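Local structure of BH1974 protein (Bacillus halodurans, 3ON5) at residues A[42-45]-A[46-50]; A[71-74]-A[75-79]; A[131-134]-A[135-139]; A[253-257]-A[258-262]. The protein belongs to the XdhC/CoxI family and probably serves the maturation of molybdenum hydroxylases such as xanthine dehydrogenase, rather than oxidising xanthine itself. One frame throughout, in Å; residues are numbered along the deposited sequence.

Interaction 1 of 4, residues A[42-45]-A[46-50]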
loop_
_atom_site.group_PDB
_atom_site.type_symbol
_atom_site.label_atom_id
_atom_site.label_comp_id
_atom_site.label_asym_id
_atom_site.label_seq_id
_atom_site.Cartn_x
_atom_site.Cartn_y
_atom_site.Cartn_z
ATOM N N ILE A 42 -25.611 -14.868 15.129
ATOM C CA ILE A 42 -26.788 -15.716 15.329
ATOM C C ILE A 42 -27.719 -15.117 16.393
ATOM O O ILE A 42 -28.854 -15.592 16.518
ATOM C CB ILE A 42 -26.406 -17.168 15.696
ATOM C CG1 ILE A 42 -25.572 -17.232 17.011
ATOM C CG2 ILE A 42 -25.703 -17.836 14.505
ATOM C CD1 ILE A 42 -25.235 -18.599 17.516
ATOM N N HIS A 43 -27.256 -14.096 17.159
ATOM C CA HIS A 43 -28.086 -13.413 18.161
ATOM C C HIS A 43 -27.509 -12.044 18.522
ATOM O O HIS A 43 -26.283 -11.858 18.557
ATOM C CB HIS A 43 -28.254 -14.245 19.434
ATOM C CG HIS A 43 -29.365 -13.756 20.314
ATOM N ND1 HIS A 43 -30.699 -13.836 19.910
ATOM C CD2 HIS A 43 -29.322 -13.247 21.574
ATOM C CE1 HIS A 43 -31.409 -13.341 20.916
ATOM N NE2 HIS A 43 -30.627 -12.988 21.944
ATOM N N VAL A 44 -28.414 -11.080 18.770
ATOM C CA VAL A 44 -28.086 -9.711 19.164
ATOM C C VAL A 44 -29.005 -9.301 20.293
ATOM O O VAL A 44 -30.226 -9.464 20.200
ATOM C CB VAL A 44 -28.158 -8.692 17.990
ATOM C CG1 VAL A 44 -28.009 -7.253 18.471
ATOM C CG2 VAL A 44 -27.105 -8.970 16.953
ATOM N N GLU A 45 -28.410 -8.762 21.351
ATOM C CA GLU A 45 -29.100 -8.194 22.495
ATOM C C GLU A 45 -28.637 -6.743 22.611
ATOM O O GLU A 45 -27.440 -6.501 22.725
ATOM C CB GLU A 45 -28.837 -9.018 23.764
ATOM C CG GLU A 45 -29.456 -10.404 23.734
ATOM C CD GLU A 45 -29.102 -11.356 24.866
ATOM O OE1 GLU A 45 -28.005 -11.216 25.457
ATOM O OE2 GLU A 45 -29.909 -12.280 25.126
ATOM N N GLY A 46 -29.555 -5.795 22.468
ATOM C CA GLY A 46 -29.232 -4.372 22.545
ATOM C C GLY A 46 -28.787 -3.749 21.245
ATOM O O GLY A 46 -29.319 -4.084 20.183
ATOM N N SER A 47 -27.803 -2.828 21.327
ATOM C CA SER A 47 -27.264 -2.080 20.185
ATOM C C SER A 47 -26.011 -2.724 19.608
ATOM O O SER A 47 -25.098 -3.101 20.339
ATOM C CB SER A 47 -26.944 -0.644 20.582
ATOM O OG SER A 47 -28.121 0.131 20.727
ATOM N N SER A 48 -25.960 -2.807 18.271
ATOM C CA SER A 48 -24.832 -3.355 17.506
ATOM C C SER A 48 -24.804 -2.782 16.090
ATOM O O SER A 48 -25.876 -2.465 15.538
ATOM C CB SER A 48 -24.896 -4.878 17.451
ATOM O OG SER A 48 -26.105 -5.325 16.861
ATOM N N TYR A 49 -23.570 -2.668 15.498
ATOM C CA TYR A 49 -23.390 -2.144 14.140
ATOM C C TYR A 49 -24.172 -2.985 13.158
ATOM O O TYR A 49 -24.862 -2.416 12.310
ATOM C CB TYR A 49 -21.913 -2.064 13.712
ATOM C CG TYR A 49 -21.725 -1.438 12.340
ATOM C CD1 TYR A 49 -21.970 -0.082 12.129
ATOM C CD2 TYR A 49 -21.251 -2.189 11.262
ATOM C CE1 TYR A 49 -21.787 0.502 10.877
ATOM C CE2 TYR A 49 -21.069 -1.613 10.001
ATOM C CZ TYR A 49 -21.339 -0.267 9.818
ATOM O OH TYR A 49 -21.151 0.346 8.608
ATOM N N ARG A 50 -24.094 -4.328 13.274
ATOM C CA ARG A 50 -24.807 -5.214 12.361
ATOM C C ARG A 50 -25.959 -5.931 13.084
ATOM O O ARG A 50 -25.961 -6.056 14.312
ATOM C CB ARG A 50 -23.849 -6.242 11.718
ATOM C CG ARG A 50 -22.685 -5.671 10.883
ATOM C CD ARG A 50 -23.060 -4.913 9.614
ATOM N NE ARG A 50 -23.816 -5.722 8.652
ATOM C CZ ARG A 50 -23.271 -6.509 7.730
ATOM N NH1 ARG A 50 -21.950 -6.634 7.650
ATOM N NH2 ARG A 50 -24.042 -7.194 6.898
#
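Val44 and Ser48 meet across the bend at the end of strand 36-46. The valine directs its CB toward the loop, and CG1 does most of the touching: it sits 3.2 Å from Ser48 OG and 3.8 Å from Gly46 O. CG2 lies beside the backbone N, where it comes 4.1 Å from Arg50 O. Ser48 holds OG between its own N and carbonyl carbon (chi1 59°), which lets the hydroxyl donate to Arg50 O at an OG-to-O distance of 2.7 Å. The donor is tilted slightly from the carbonyl plane. This bond occupies the hydroxyl proton, so OG can rest against the valine methyls without being left without a polar partner. The other side of the strand carries a different pair: His43 NE2 reaches Glu45 OE2 in a weak hydrogen bond, the carboxylate lying at the edge of the imidazole, and Glu45 CB points away from the loop. Gly46, the last residue of the strand, turns the chain with phi 87° and psi -142°, a conformation that suits glycine. Val44 and Ser48 both also pack on Ile115 of strand 113-121, while Tyr49 meets His271 of the second subunit edge-to-face. The arrangement is that of an exit from an antiparallel beta strand, with a classic beta bulge just upstream where Ile42 and His43 both face Ser116.

Interaction 2 of 4, residues A[71-74]-A[75-79]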
loop_
_atom_site.group_PDB
_atom_site.type_symbol
_atom_site.label_atom_id
_atom_site.label_comp_id
_atom_site.label_asym_id
_atom_site.label_seq_id
_atom_site.Cartn_x
_atom_site.Cartn_y
_atom_site.Cartn_z
ATOM N N GLY A 71 -14.767 -2.629 15.272
ATOM C CA GLY A 71 -13.924 -2.305 16.415
ATOM C C GLY A 71 -12.762 -3.270 16.568
ATOM O O GLY A 71 -12.157 -3.700 15.575
ATOM N N CYS A 72 -12.451 -3.624 17.830
ATOM C CA CYS A 72 -11.344 -4.517 18.213
ATOM C C CYS A 72 -11.851 -5.973 18.404
ATOM O O CYS A 72 -11.090 -6.853 18.832
ATOM C CB CYS A 72 -10.664 -3.994 19.478
ATOM S SG CYS A 72 -11.810 -3.615 20.831
ATOM N N LEU A 73 -13.126 -6.209 18.069
ATOM C CA LEU A 73 -13.814 -7.498 18.094
ATOM C C LEU A 73 -13.214 -8.445 17.060
ATOM O O LEU A 73 -12.902 -9.592 17.383
ATOM C CB LEU A 73 -15.303 -7.254 17.804
ATOM C CG LEU A 73 -16.177 -8.488 17.632
ATOM C CD1 LEU A 73 -17.212 -8.535 18.663
ATOM C CD2 LEU A 73 -16.878 -8.476 16.303
ATOM N N GLU A 74 -13.041 -7.941 15.816
ATOM C CA GLU A 74 -12.504 -8.655 14.659
ATOM C C GLU A 74 -11.112 -9.202 14.946
ATOM O O GLU A 74 -10.732 -10.241 14.397
ATOM C CB GLU A 74 -12.459 -7.749 13.415
ATOM C CG GLU A 74 -13.806 -7.426 12.769
ATOM C CD GLU A 74 -14.818 -6.528 13.463
ATOM O OE1 GLU A 74 -14.458 -5.845 14.450
ATOM O OE2 GLU A 74 -15.968 -6.463 12.971
ATOM N N THR A 75 -10.384 -8.513 15.835
ATOM C CA THR A 75 -9.029 -8.847 16.258
ATOM C C THR A 75 -9.058 -10.142 17.096
ATOM O O THR A 75 -8.173 -10.983 16.924
ATOM C CB THR A 75 -8.425 -7.661 17.030
ATOM O OG1 THR A 75 -8.678 -6.437 16.318
ATOM C CG2 THR A 75 -6.931 -7.826 17.270
ATOM N N ASP A 76 -10.086 -10.306 17.976
ATOM C CA ASP A 76 -10.247 -11.491 18.831
ATOM C C ASP A 76 -10.802 -12.676 18.021
ATOM O O ASP A 76 -10.313 -13.804 18.169
ATOM C CB ASP A 76 -11.159 -11.202 20.035
ATOM C CG ASP A 76 -11.233 -12.342 21.040
ATOM O OD1 ASP A 76 -10.163 -12.780 21.526
ATOM O OD2 ASP A 76 -12.359 -12.768 21.372
ATOM N N LEU A 77 -11.807 -12.416 17.165
ATOM C CA LEU A 77 -12.392 -13.430 16.298
ATOM C C LEU A 77 -11.331 -14.102 15.441
ATOM O O LEU A 77 -11.348 -15.319 15.337
ATOM C CB LEU A 77 -13.475 -12.839 15.400
ATOM C CG LEU A 77 -14.804 -12.521 16.053
ATOM C CD1 LEU A 77 -15.736 -11.816 15.069
ATOM C CD2 LEU A 77 -15.469 -13.787 16.570
ATOM N N THR A 78 -10.369 -13.330 14.900
ATOM C CA THR A 78 -9.281 -13.833 14.059
ATOM C C THR A 78 -8.543 -14.986 14.769
ATOM O O THR A 78 -8.237 -16.000 14.132
ATOM C CB THR A 78 -8.341 -12.693 13.711
ATOM O OG1 THR A 78 -9.045 -11.791 12.863
ATOM C CG2 THR A 78 -7.106 -13.161 12.989
ATOM N N ILE A 79 -8.296 -14.834 16.079
ATOM C CA ILE A 79 -7.614 -15.829 16.900
ATOM C C ILE A 79 -8.573 -17.004 17.094
ATOM O O ILE A 79 -8.152 -18.152 16.919
ATOM C CB ILE A 79 -7.109 -15.202 18.253
ATOM C CG1 ILE A 79 -5.811 -14.375 18.053
ATOM C CG2 ILE A 79 -6.814 -16.275 19.314
ATOM C CD1 ILE A 79 -5.852 -13.169 17.131
#
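Leu73 and Leu77, one helical turn apart, make the apolar part of this contact: Leu73 CD2 approaches Leu77 CD1 to 3.7 Å as the two side chains cross at a slant. In the backbone, Leu77 N donates to Leu73 O at 3.0 Å. This is the tight, buried side. Glu74 is buried too; its chain bends at chi2 (70°) back toward the preceding loop, where OE2 accepts from the backbone N of Leu68, Ser69 and Gly70, which ties the loop ahead of the helix to its first turn. Its carbonyl O is gripped twice by one residue: Thr78 OG1, anti to its own carbonyl carbon, lies 2.8 Å from Glu74 O, and Thr78 N lies 3.2 Å from Glu74 O. The looser side carries Thr75, partly exposed, whose CB rests 3.3 Å from Cys72 O; it and Ile79 pack on Ile79 of the third subunit. Asp76 turns its OD2 to Tyr95 OH. The first turns of helix 73-87 thus lie over the antiparallel sheet, Leu73 on Ile115, Leu77 on Phe58, Val117 and Leu119, and both leucines on Tyr95.

Interaction 3 of 4, residues A[131-134]-A[135-139]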
loop_
_atom_site.group_PDB
_atom_site.type_symbol
_atom_site.label_atom_id
_atom_site.label_comp_id
_atom_site.label_asym_id
_atom_site.label_seq_id
_atom_site.Cartn_x
_atom_site.Cartn_y
_atom_site.Cartn_z
ATOM N N LYS A 131 -21.346 -23.665 -2.582
ATOM C CA LYS A 131 -21.163 -23.523 -4.030
ATOM C C LYS A 131 -22.497 -23.845 -4.720
ATOM O O LYS A 131 -22.846 -23.169 -5.679
ATOM C CB LYS A 131 -20.012 -24.418 -4.532
ATOM C CG LYS A 131 -19.617 -24.255 -6.006
ATOM C CD LYS A 131 -20.329 -25.256 -6.932
ATOM C CE LYS A 131 -19.897 -25.217 -8.385
ATOM N NZ LYS A 131 -20.238 -23.934 -9.061
ATOM N N ARG A 132 -23.258 -24.832 -4.194
ATOM C CA ARG A 132 -24.568 -25.241 -4.700
ATOM C C ARG A 132 -25.599 -24.143 -4.417
ATOM O O ARG A 132 -26.446 -23.889 -5.270
ATOM C CB ARG A 132 -25.003 -26.582 -4.089
ATOM C CG ARG A 132 -26.165 -27.237 -4.830
ATOM C CD ARG A 132 -26.401 -28.662 -4.386
ATOM N NE ARG A 132 -27.488 -29.302 -5.135
ATOM C CZ ARG A 132 -27.896 -30.557 -4.941
ATOM N NH1 ARG A 132 -27.313 -31.319 -4.019
ATOM N NH2 ARG A 132 -28.891 -31.058 -5.664
ATOM N N VAL A 133 -25.506 -23.461 -3.247
ATOM C CA VAL A 133 -26.386 -22.350 -2.867
ATOM C C VAL A 133 -26.207 -21.213 -3.891
ATOM O O VAL A 133 -27.190 -20.754 -4.472
ATOM C CB VAL A 133 -26.126 -21.873 -1.424
ATOM C CG1 VAL A 133 -27.061 -20.732 -1.048
ATOM C CG2 VAL A 133 -26.276 -23.019 -0.441
ATOM N N TYR A 134 -24.944 -20.829 -4.158
ATOM C CA TYR A 134 -24.558 -19.792 -5.114
ATOM C C TYR A 134 -25.157 -20.085 -6.503
ATOM O O TYR A 134 -25.825 -19.215 -7.067
ATOM C CB TYR A 134 -23.034 -19.696 -5.173
ATOM C CG TYR A 134 -22.491 -18.778 -6.240
ATOM C CD1 TYR A 134 -22.455 -17.398 -6.048
ATOM C CD2 TYR A 134 -21.925 -19.293 -7.404
ATOM C CE1 TYR A 134 -21.920 -16.549 -7.016
ATOM C CE2 TYR A 134 -21.396 -18.454 -8.382
ATOM C CZ TYR A 134 -21.388 -17.085 -8.183
ATOM O OH TYR A 134 -20.846 -16.278 -9.161
ATOM N N ASP A 135 -24.997 -21.317 -7.008
ATOM C CA ASP A 135 -25.552 -21.734 -8.298
ATOM C C ASP A 135 -27.079 -21.561 -8.340
ATOM O O ASP A 135 -27.590 -21.172 -9.387
ATOM C CB ASP A 135 -25.185 -23.191 -8.616
ATOM C CG ASP A 135 -23.696 -23.433 -8.802
ATOM O OD1 ASP A 135 -22.930 -22.428 -8.903
ATOM O OD2 ASP A 135 -23.289 -24.622 -8.858
ATOM N N TYR A 136 -27.801 -21.811 -7.227
ATOM C CA TYR A 136 -29.253 -21.625 -7.212
ATOM C C TYR A 136 -29.604 -20.134 -7.222
ATOM O O TYR A 136 -30.612 -19.780 -7.822
ATOM C CB TYR A 136 -29.935 -22.324 -6.022
ATOM C CG TYR A 136 -30.164 -23.802 -6.255
ATOM C CD1 TYR A 136 -31.184 -24.246 -7.090
ATOM C CD2 TYR A 136 -29.387 -24.758 -5.612
ATOM C CE1 TYR A 136 -31.393 -25.604 -7.320
ATOM C CE2 TYR A 136 -29.586 -26.120 -5.832
ATOM C CZ TYR A 136 -30.585 -26.537 -6.696
ATOM O OH TYR A 136 -30.808 -27.876 -6.921
ATOM N N LEU A 137 -28.784 -19.266 -6.606
ATOM C CA LEU A 137 -29.052 -17.821 -6.597
ATOM C C LEU A 137 -28.747 -17.211 -7.964
ATOM O O LEU A 137 -29.348 -16.201 -8.341
ATOM C CB LEU A 137 -28.247 -17.099 -5.507
ATOM C CG LEU A 137 -28.408 -17.573 -4.077
ATOM C CD1 LEU A 137 -27.465 -16.819 -3.169
ATOM C CD2 LEU A 137 -29.828 -17.449 -3.611
ATOM N N CYS A 138 -27.803 -17.827 -8.703
ATOM C CA CYS A 138 -27.426 -17.431 -10.064
ATOM C C CYS A 138 -28.567 -17.803 -11.015
ATOM O O CYS A 138 -28.830 -17.109 -12.000
ATOM C CB CYS A 138 -26.101 -18.077 -10.476
ATOM S SG CYS A 138 -24.652 -17.405 -9.606
ATOM N N ALA A 139 -29.271 -18.889 -10.679
ATOM C CA ALA A 139 -30.429 -19.370 -11.406
ATOM C C ALA A 139 -31.660 -18.512 -11.080
ATOM O O ALA A 139 -32.628 -18.539 -11.838
ATOM C CB ALA A 139 -30.681 -20.831 -11.060
#
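Lys131 and Asp135 form an i to i+4 salt bridge on helix 124-139. The lysine chain bends at chi2 and chi4 to bring NZ between the carboxylate oxygens, 3.1 Å from Asp135 OD1 and 3.1 Å from Asp135 OD2, and each oxygen offers its syn lone pair, so the ammonium faces the carboxylate fork squarely. Arg132 follows with an extended chain that runs alongside Tyr136 in the same direction, the guanidinium and ring planes 21° apart. Its CG lies 3.7 Å from Tyr136 CE2, and the guanidinium has a cation-pi partner in Phe168. Val133 touches Leu137 only lightly, CG1 to CD1 at 4.5 Å; it packs against Leu26, Val143 and Phe168, while Leu137 packs on Ile23 and Leu26 of helix 22-30. Tyr134 has CG anti to its backbone N (chi1 173°), which lays one face of the ring against the cysteine one turn on. Cys138 SG stands 3.7 Å from the centroid of the Tyr134 ring and 16° off its normal, a sulfur-aromatic contact over that face. Asp135 OD1 sits at the edge of the ring, near its plane. The contact therefore divides by chemistry: charge pairing along one flank, where the nearby ammonium would probably favour the ionised carboxylate, aromatic and sulfur contacts beside it, and the aliphatic Val133 and Leu137 packed against helix 22-30, Val133 also against Val143 and Phe168.

Interaction 4 of 4, residues A[253-257]-A[258-262]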
loop_
_atom_site.group_PDB
_atom_site.type_symbol
_atom_site.label_atom_id
_atom_site.label_comp_id
_atom_site.label_asym_id
_atom_site.label_seq_id
_atom_site.Cartn_x
_atom_site.Cartn_y
_atom_site.Cartn_z
ATOM N N ASP A 253 -39.956 -2.774 -27.667
ATOM C CA ASP A 253 -39.327 -4.058 -27.969
ATOM C C ASP A 253 -38.803 -4.677 -26.712
ATOM O O ASP A 253 -38.957 -5.870 -26.527
ATOM C CB ASP A 253 -38.205 -3.896 -28.982
ATOM C CG ASP A 253 -38.680 -3.587 -30.368
ATOM O OD1 ASP A 253 -39.618 -4.264 -30.836
ATOM O OD2 ASP A 253 -38.051 -2.740 -31.026
ATOM N N PHE A 254 -38.184 -3.869 -25.845
ATOM C CA PHE A 254 -37.666 -4.333 -24.571
ATOM C C PHE A 254 -38.777 -4.967 -23.742
ATOM O O PHE A 254 -38.632 -6.112 -23.341
ATOM C CB PHE A 254 -37.019 -3.186 -23.805
ATOM C CG PHE A 254 -36.423 -3.595 -22.487
ATOM C CD1 PHE A 254 -35.105 -4.037 -22.408
ATOM C CD2 PHE A 254 -37.159 -3.489 -21.314
ATOM C CE1 PHE A 254 -34.538 -4.376 -21.176
ATOM C CE2 PHE A 254 -36.598 -3.840 -20.089
ATOM C CZ PHE A 254 -35.284 -4.261 -20.022
ATOM N N LEU A 255 -39.900 -4.253 -23.557
ATOM C CA LEU A 255 -41.071 -4.679 -22.773
ATOM C C LEU A 255 -41.701 -5.949 -23.358
ATOM O O LEU A 255 -42.201 -6.792 -22.605
ATOM C CB LEU A 255 -42.112 -3.556 -22.701
ATOM C CG LEU A 255 -41.665 -2.299 -21.940
ATOM C CD1 LEU A 255 -42.550 -1.137 -22.256
ATOM C CD2 LEU A 255 -41.497 -2.534 -20.443
ATOM N N ARG A 256 -41.630 -6.122 -24.676
ATOM C CA ARG A 256 -42.122 -7.343 -25.312
ATOM C C ARG A 256 -41.196 -8.536 -24.983
ATOM O O ARG A 256 -41.678 -9.599 -24.605
ATOM C CB ARG A 256 -42.235 -7.169 -26.838
ATOM C CG ARG A 256 -42.873 -8.373 -27.512
ATOM C CD ARG A 256 -42.832 -8.379 -29.034
ATOM N NE ARG A 256 -41.502 -8.708 -29.557
ATOM C CZ ARG A 256 -40.665 -7.832 -30.099
ATOM N NH1 ARG A 256 -41.025 -6.565 -30.254
ATOM N NH2 ARG A 256 -39.478 -8.229 -30.546
ATOM N N LYS A 257 -39.877 -8.337 -25.106
ATOM C CA LYS A 257 -38.868 -9.366 -24.997
ATOM C C LYS A 257 -38.433 -9.633 -23.541
ATOM O O LYS A 257 -38.414 -10.796 -23.157
ATOM C CB LYS A 257 -37.650 -8.974 -25.851
ATOM C CG LYS A 257 -37.957 -9.054 -27.362
ATOM C CD LYS A 257 -37.139 -8.089 -28.272
ATOM C CE LYS A 257 -35.679 -8.376 -28.535
ATOM N NZ LYS A 257 -35.107 -7.425 -29.530
ATOM N N PHE A 258 -38.075 -8.601 -22.749
ATOM C CA PHE A 258 -37.561 -8.757 -21.375
ATOM C C PHE A 258 -38.701 -8.819 -20.357
ATOM O O PHE A 258 -39.481 -7.878 -20.221
ATOM C CB PHE A 258 -36.612 -7.603 -21.035
ATOM C CG PHE A 258 -35.838 -7.695 -19.731
ATOM C CD1 PHE A 258 -36.426 -7.316 -18.525
ATOM C CD2 PHE A 258 -34.473 -8.003 -19.729
ATOM C CE1 PHE A 258 -35.694 -7.343 -17.337
ATOM C CE2 PHE A 258 -33.744 -8.022 -18.542
ATOM C CZ PHE A 258 -34.361 -7.704 -17.356
ATOM N N LEU A 259 -38.767 -9.930 -19.618
ATOM C CA LEU A 259 -39.768 -10.157 -18.578
ATOM C C LEU A 259 -39.424 -9.375 -17.303
ATOM O O LEU A 259 -38.316 -9.482 -16.760
ATOM C CB LEU A 259 -39.874 -11.660 -18.271
ATOM C CG LEU A 259 -40.712 -12.083 -17.065
ATOM C CD1 LEU A 259 -42.198 -11.732 -17.253
ATOM C CD2 LEU A 259 -40.536 -13.557 -16.812
ATOM N N ILE A 260 -40.403 -8.591 -16.847
ATOM C CA ILE A 260 -40.331 -7.790 -15.640
ATOM C C ILE A 260 -41.200 -8.489 -14.604
ATOM O O ILE A 260 -42.403 -8.662 -14.805
ATOM C CB ILE A 260 -40.720 -6.310 -15.882
ATOM C CG1 ILE A 260 -39.760 -5.653 -16.915
ATOM C CG2 ILE A 260 -40.697 -5.545 -14.552
ATOM C CD1 ILE A 260 -40.095 -4.238 -17.337
ATOM N N ARG A 261 -40.574 -8.954 -13.533
ATOM C CA ARG A 261 -41.255 -9.685 -12.478
ATOM C C ARG A 261 -41.864 -8.677 -11.471
ATOM O O ARG A 261 -41.489 -7.503 -11.482
ATOM C CB ARG A 261 -40.281 -10.662 -11.819
ATOM C CG ARG A 261 -39.697 -11.665 -12.814
ATOM C CD ARG A 261 -38.952 -12.796 -12.157
ATOM N NE ARG A 261 -37.873 -12.319 -11.285
ATOM C CZ ARG A 261 -36.607 -12.176 -11.660
ATOM N NH1 ARG A 261 -36.238 -12.467 -12.903
ATOM N NH2 ARG A 261 -35.698 -11.756 -10.792
ATOM N N PRO A 262 -42.843 -9.079 -10.630
ATOM C CA PRO A 262 -43.479 -8.103 -9.726
ATOM C C PRO A 262 -42.560 -7.609 -8.596
ATOM O O PRO A 262 -42.813 -6.528 -8.053
ATOM C CB PRO A 262 -44.658 -8.888 -9.137
ATOM C CG PRO A 262 -44.856 -10.042 -10.060
ATOM C CD PRO A 262 -43.481 -10.401 -10.493
HETATM O O HOH W 1 -41.886 -6.844 -19.858
#
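The rings of Phe254 and Phe258 form an offset stack at the C-terminal end of helix 251-257 in the Rossmann domain, centroids 4.7 Å apart and planes at 15°. On one face of Phe254 lies Phe258 CB, in a CH-pi contact over the ring centre with CB 3.8 Å from the centroid, and near its plane at the edge comes Ile260 CD1. One face of Phe258 receives Phe254 CZ, which reaches Phe258 CG at 3.5 Å, displaced toward the rim. Phe258 is the first residue to leave helical geometry. With CG anti to the backbone N in both phenylalanines (chi1 -178° and -172°) and one turn between them, the side chains run side by side in one direction and the rings overlap although the chain has left the helix. Leu255 and Ile260 add a second, smaller apolar contact, Leu255 CD2 meeting Ile260 CD1 at 3.8 Å. On the polar side Arg256 NH1 forms a salt bridge with Asp253 OD1, which uses its anti lone pair, and Lys257 NZ forms one with Asp249. Around the stack stand strands 200-205, 223-229 and 245-248, with Phe205 setting its ring nearly perpendicular to Phe254; helix 273-283 offers Phe282 to Leu255 and Leu283 to Ile260. The last helical bond runs from Phe258 N to Phe254 O, and beyond it a water donates to Leu255 O at 2.8 Å and to Phe258 O at 2.6 Å.

Overall arrangement
From the N terminus the four contacts follow in series, each local to its own turn, with none nested or crossing. Interaction 1 bends the chain out of strand 36-46 into the loop before strand 55-59; interaction 2 opens helix 73-87, which covers the same antiparallel sheet, and both lean on Ile115. Their centres lie 16 Å apart. Interaction 3 lies in helix 124-139 of the central region, between helix 22-30 and strand 143-149. Interaction 4 ends helix 251-257, which packs on the parallel sheet, its centre 47 Å from that of interaction 2, across the chain's centre. Interactions 3 and 4 approach within about 7 Å, nearest atoms, without touching.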